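Local coordinates for protein Adenylate/guanylate cyclase/hydrolase, alpha/beta fold family (Ruegeria pomeroyi, PDB 3MR7) that probably acts as an adenylate cyclase, this chain being the N-terminal class III cyclase-type catalytic domain of a longer protein that also carries an alpha/beta-hydrolase family region, at residues 145-157 and 162-174. Numbering follows the deposited sequence. Where two conformers were deposited one is given.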
# COMPACT_ATOMS: atom_id res chain seq x y z
N ARG A 145 -9.93 9.97 -24.47
CA ARG A 145 -10.99 9.01 -24.62
C ARG A 145 -11.92 9.00 -23.41
O ARG A 145 -13.04 8.51 -23.49
CB ARG A 145 -10.40 7.62 -24.85
CG ARG A 145 -9.77 7.44 -26.21
CD ARG A 145 -10.73 7.72 -27.33
NE ARG A 145 -10.05 8.47 -28.37
CZ ARG A 145 -10.52 9.60 -28.89
NH1 ARG A 145 -11.69 10.09 -28.48
NH2 ARG A 145 -9.83 10.23 -29.83
N VAL A 146 -11.44 9.55 -22.31
CA VAL A 146 -12.18 9.51 -21.06
C VAL A 146 -12.40 10.94 -20.58
O VAL A 146 -11.44 11.70 -20.50
CB VAL A 146 -11.38 8.72 -20.01
CG1 VAL A 146 -12.03 8.83 -18.66
CG2 VAL A 146 -11.26 7.26 -20.41
N SER A 147 -13.63 11.30 -20.26
CA SER A 147 -13.92 12.65 -19.73
C SER A 147 -13.34 12.88 -18.34
O SER A 147 -12.99 14.01 -17.99
CB SER A 147 -15.42 12.90 -19.69
OG SER A 147 -16.08 11.68 -19.42
N GLU A 148 -13.27 11.82 -17.55
CA GLU A 148 -12.72 11.89 -16.20
C GLU A 148 -11.29 12.43 -16.20
O GLU A 148 -10.46 12.02 -17.01
CB GLU A 148 -12.77 10.52 -15.54
CG GLU A 148 -14.14 10.09 -15.09
CD GLU A 148 -14.88 9.29 -16.12
OE1 GLU A 148 -14.68 9.55 -17.33
OE2 GLU A 148 -15.66 8.40 -15.73
N PRO A 149 -11.01 13.37 -15.29
CA PRO A 149 -9.71 14.04 -15.21
C PRO A 149 -8.67 13.29 -14.36
O PRO A 149 -8.99 12.63 -13.38
CB PRO A 149 -10.06 15.36 -14.53
CG PRO A 149 -11.21 15.01 -13.63
CD PRO A 149 -12.00 13.95 -14.36
N PHE A 150 -7.41 13.42 -14.76
CA PHE A 150 -6.30 12.86 -14.02
C PHE A 150 -5.35 13.95 -13.63
O PHE A 150 -5.28 14.97 -14.28
CB PHE A 150 -5.55 11.84 -14.87
CG PHE A 150 -6.25 10.54 -14.97
CD1 PHE A 150 -5.80 9.45 -14.26
CD2 PHE A 150 -7.41 10.44 -15.71
CE1 PHE A 150 -6.47 8.26 -14.33
CE2 PHE A 150 -8.08 9.27 -15.78
CZ PHE A 150 -7.62 8.16 -15.08
N THR A 151 -4.59 13.69 -12.57
CA THR A 151 -3.65 14.62 -12.04
C THR A 151 -2.25 14.02 -11.97
O THR A 151 -2.08 12.97 -11.38
CB THR A 151 -4.03 14.90 -10.63
OG1 THR A 151 -5.32 15.50 -10.63
CG2 THR A 151 -3.00 15.82 -9.99
N ASP A 152 -1.28 14.71 -12.55
CA ASP A 152 0.11 14.30 -12.49
C ASP A 152 0.49 14.13 -11.02
O ASP A 152 0.19 14.96 -10.19
CB ASP A 152 1.00 15.35 -13.20
CG ASP A 152 2.47 14.95 -13.29
OD1 ASP A 152 2.99 14.20 -12.43
OD2 ASP A 152 3.12 15.42 -14.24
N LEU A 153 1.14 13.02 -10.70
CA LEU A 153 1.54 12.71 -9.34
C LEU A 153 3.05 12.75 -9.20
O LEU A 153 3.57 12.61 -8.12
CB LEU A 153 1.09 11.29 -9.01
CG LEU A 153 0.29 11.21 -7.75
CD1 LEU A 153 -0.76 12.29 -7.82
CD2 LEU A 153 -0.31 9.84 -7.62
N GLY A 154 3.75 12.91 -10.31
CA GLY A 154 5.19 12.90 -10.27
C GLY A 154 5.81 11.54 -10.51
O GLY A 154 5.17 10.62 -11.05
N LEU A 155 7.07 11.41 -10.12
CA LEU A 155 7.85 10.24 -10.43
C LEU A 155 7.81 9.21 -9.32
O LEU A 155 7.67 9.53 -8.14
CB LEU A 155 9.29 10.62 -10.76
CG LEU A 155 9.35 11.65 -11.89
CD1 LEU A 155 10.76 12.01 -12.16
CD2 LEU A 155 8.70 11.12 -13.16
N GLN A 156 7.94 7.96 -9.72
CA GLN A 156 7.79 6.86 -8.82
C GLN A 156 8.89 5.86 -9.16
O GLN A 156 8.96 5.38 -10.30
CB GLN A 156 6.44 6.24 -9.07
CG GLN A 156 5.72 5.86 -7.87
CD GLN A 156 5.56 7.01 -6.95
OE1 GLN A 156 5.40 8.15 -7.39
NE2 GLN A 156 5.61 6.73 -5.67
N LYS A 157 9.76 5.58 -8.21
CA LYS A 157 10.78 4.57 -8.46
C LYS A 157 10.16 3.22 -8.14
O LYS A 157 9.40 3.10 -7.22
CB LYS A 157 12.05 4.85 -7.64
CG LYS A 157 12.85 3.64 -7.26
CD LYS A 157 13.72 3.07 -8.38
CE LYS A 157 14.20 1.67 -7.95
NZ LYS A 157 15.21 1.01 -8.82
N THR A 162 15.24 0.67 -13.04
CA THR A 162 16.14 1.78 -12.85
C THR A 162 15.44 3.12 -13.12
O THR A 162 15.51 4.03 -12.29
CB THR A 162 17.41 1.60 -13.70
OG1 THR A 162 17.25 0.46 -14.57
CG2 THR A 162 18.61 1.37 -12.79
N ARG A 163 14.75 3.24 -14.25
CA ARG A 163 14.01 4.48 -14.57
C ARG A 163 12.65 4.55 -13.87
O ARG A 163 11.77 3.74 -14.13
CB ARG A 163 13.75 4.61 -16.07
CG ARG A 163 14.98 4.73 -16.93
CD ARG A 163 14.68 5.56 -18.15
NE ARG A 163 15.86 6.31 -18.54
CZ ARG A 163 16.88 5.76 -19.19
NH1 ARG A 163 16.82 4.48 -19.53
NH2 ARG A 163 17.93 6.50 -19.52
N PRO A 164 12.46 5.55 -13.01
CA PRO A 164 11.16 5.84 -12.39
C PRO A 164 10.05 6.17 -13.41
O PRO A 164 10.34 6.51 -14.55
CB PRO A 164 11.46 7.07 -11.54
CG PRO A 164 12.72 7.64 -12.09
CD PRO A 164 13.51 6.45 -12.52
N ILE A 165 8.80 6.07 -12.98
CA ILE A 165 7.67 6.26 -13.89
C ILE A 165 6.85 7.45 -13.44
O ILE A 165 6.70 7.68 -12.25
CB ILE A 165 6.76 4.99 -13.90
CG1 ILE A 165 7.33 3.96 -14.86
CG2 ILE A 165 5.38 5.31 -14.36
CD1 ILE A 165 8.44 3.17 -14.31
N ARG A 166 6.34 8.22 -14.39
CA ARG A 166 5.46 9.34 -14.09
C ARG A 166 4.05 8.78 -13.96
O ARG A 166 3.56 8.09 -14.84
CB ARG A 166 5.56 10.43 -15.16
CG ARG A 166 4.54 11.57 -15.02
CD ARG A 166 5.02 12.94 -15.61
NE ARG A 166 5.63 13.82 -14.59
CZ ARG A 166 6.93 14.05 -14.48
NH1 ARG A 166 7.77 13.49 -15.34
NH2 ARG A 166 7.39 14.84 -13.52
N VAL A 167 3.42 9.06 -12.83
CA VAL A 167 2.16 8.46 -12.46
C VAL A 167 1.03 9.48 -12.40
O VAL A 167 1.15 10.55 -11.78
CB VAL A 167 2.33 7.73 -11.10
CG1 VAL A 167 1.01 7.27 -10.53
CG2 VAL A 167 3.30 6.55 -11.26
N TRP A 168 -0.08 9.15 -13.06
CA TRP A 168 -1.25 10.01 -13.08
C TRP A 168 -2.33 9.32 -12.28
O TRP A 168 -2.47 8.09 -12.32
CB TRP A 168 -1.73 10.19 -14.51
CG TRP A 168 -0.73 10.89 -15.34
CD1 TRP A 168 0.40 10.37 -15.90
CD2 TRP A 168 -0.77 12.26 -15.72
NE1 TRP A 168 1.07 11.33 -16.60
CE2 TRP A 168 0.38 12.50 -16.51
CE3 TRP A 168 -1.67 13.31 -15.49
CZ2 TRP A 168 0.66 13.76 -17.05
CZ3 TRP A 168 -1.40 14.55 -16.03
CH2 TRP A 168 -0.24 14.78 -16.80
N GLN A 169 -3.12 10.12 -11.58
CA GLN A 169 -4.14 9.59 -10.71
C GLN A 169 -5.49 10.25 -10.86
O GLN A 169 -5.62 11.46 -11.05
CB GLN A 169 -3.71 9.70 -9.24
CG GLN A 169 -4.68 9.05 -8.27
CD GLN A 169 -4.21 9.17 -6.85
OE1 GLN A 169 -4.19 10.26 -6.29
NE2 GLN A 169 -3.80 8.04 -6.26
N TRP A 170 -6.52 9.44 -10.74
CA TRP A 170 -7.87 9.92 -10.72
C TRP A 170 -8.50 9.48 -9.42
O TRP A 170 -8.35 8.34 -9.00
CB TRP A 170 -8.62 9.32 -11.88
CG TRP A 170 -10.08 9.51 -11.79
CD1 TRP A 170 -10.81 10.55 -12.30
CD2 TRP A 170 -11.01 8.64 -11.17
NE1 TRP A 170 -12.14 10.38 -12.02
CE2 TRP A 170 -12.29 9.21 -11.33
CE3 TRP A 170 -10.89 7.42 -10.51
CZ2 TRP A 170 -13.42 8.61 -10.84
CZ3 TRP A 170 -11.99 6.84 -10.02
CH2 TRP A 170 -13.25 7.42 -10.19
N VAL A 171 -9.18 10.41 -8.77
CA VAL A 171 -9.97 10.07 -7.61
C VAL A 171 -11.38 10.44 -7.90
O VAL A 171 -11.65 11.33 -8.69
CB VAL A 171 -9.53 10.82 -6.34
CG1 VAL A 171 -8.04 10.73 -6.16
CG2 VAL A 171 -9.99 12.26 -6.39
N PRO A 172 -12.31 9.73 -7.28
CA PRO A 172 -13.72 10.05 -7.49
C PRO A 172 -14.04 11.44 -6.99
O PRO A 172 -13.28 12.00 -6.18
CB PRO A 172 -14.45 8.99 -6.67
CG PRO A 172 -13.39 8.29 -5.89
CD PRO A 172 -12.11 8.46 -6.57
N ASP A 173 -15.14 11.97 -7.49
CA ASP A 173 -15.56 13.33 -7.22
C ASP A 173 -15.38 13.72 -5.75
O ASP A 173 -15.27 14.90 -5.44
CB ASP A 173 -17.02 13.53 -7.66
CG ASP A 173 -17.17 13.63 -9.19
OD1 ASP A 173 -17.56 14.71 -9.69
OD2 ASP A 173 -16.91 12.63 -9.90
N ALA A 174 -15.32 12.72 -4.87
CA ALA A 174 -15.02 12.95 -3.45
C ALA A 174 -13.62 12.45 -3.04
O ALA A 174 -12.71 13.25 -2.78
CB ALA A 174 -16.10 12.32 -2.58
O HOH W 1 -9.43 12.77 -10.31
O HOH W 2 -7.35 13.71 -9.17
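With CG anti to the backbone N in both Asp152 (chi1 -175°) and Arg166 (chi1 173°), and the arginine chain bent further out, carboxylate and guanidinium meet across the paired strands 151-157 and 164-170. In the conformer given, one of two deposited for Arg166, NE donates to the syn side of Asp152 OD2 at 3.0 Å, forming a salt bridge in which the two flat groups are turned 74° apart. In this same conformer Leu155 CD2 lies over one face of the guanidinium, 3.4 Å from Arg166 NH1. Asp152 OD1 accepts the backbone N of Gly154 at 2.6 Å, an Asx turn beside the beta bulge, where the register slips by one residue between Asp152 and Leu155. Asp152 CB also sits over the six-membered ring of Trp168 in a CH-pi contact, while Trp168 NE1 bonds to Asp136 and its ring stacks on His139. An alanine in place of Asp152 would probably leave Arg166 without its charge partner and the Gly154 N-H without its side-chain acceptor. Farther along, Trp170 CB packs over the Phe150 ring face, 3.4 Å from CE1, and Pro149 O meets the Trp170 edge. Backbone bonds such as Thr151 N to Gln169 O (2.9 Å) join the strands, and strand 164-170 also pairs with strand 132-135. The arrangement is a bulged antiparallel beta hairpin formed by the last two strands of the chain, within the mixed sheet of the cyclase-family domain.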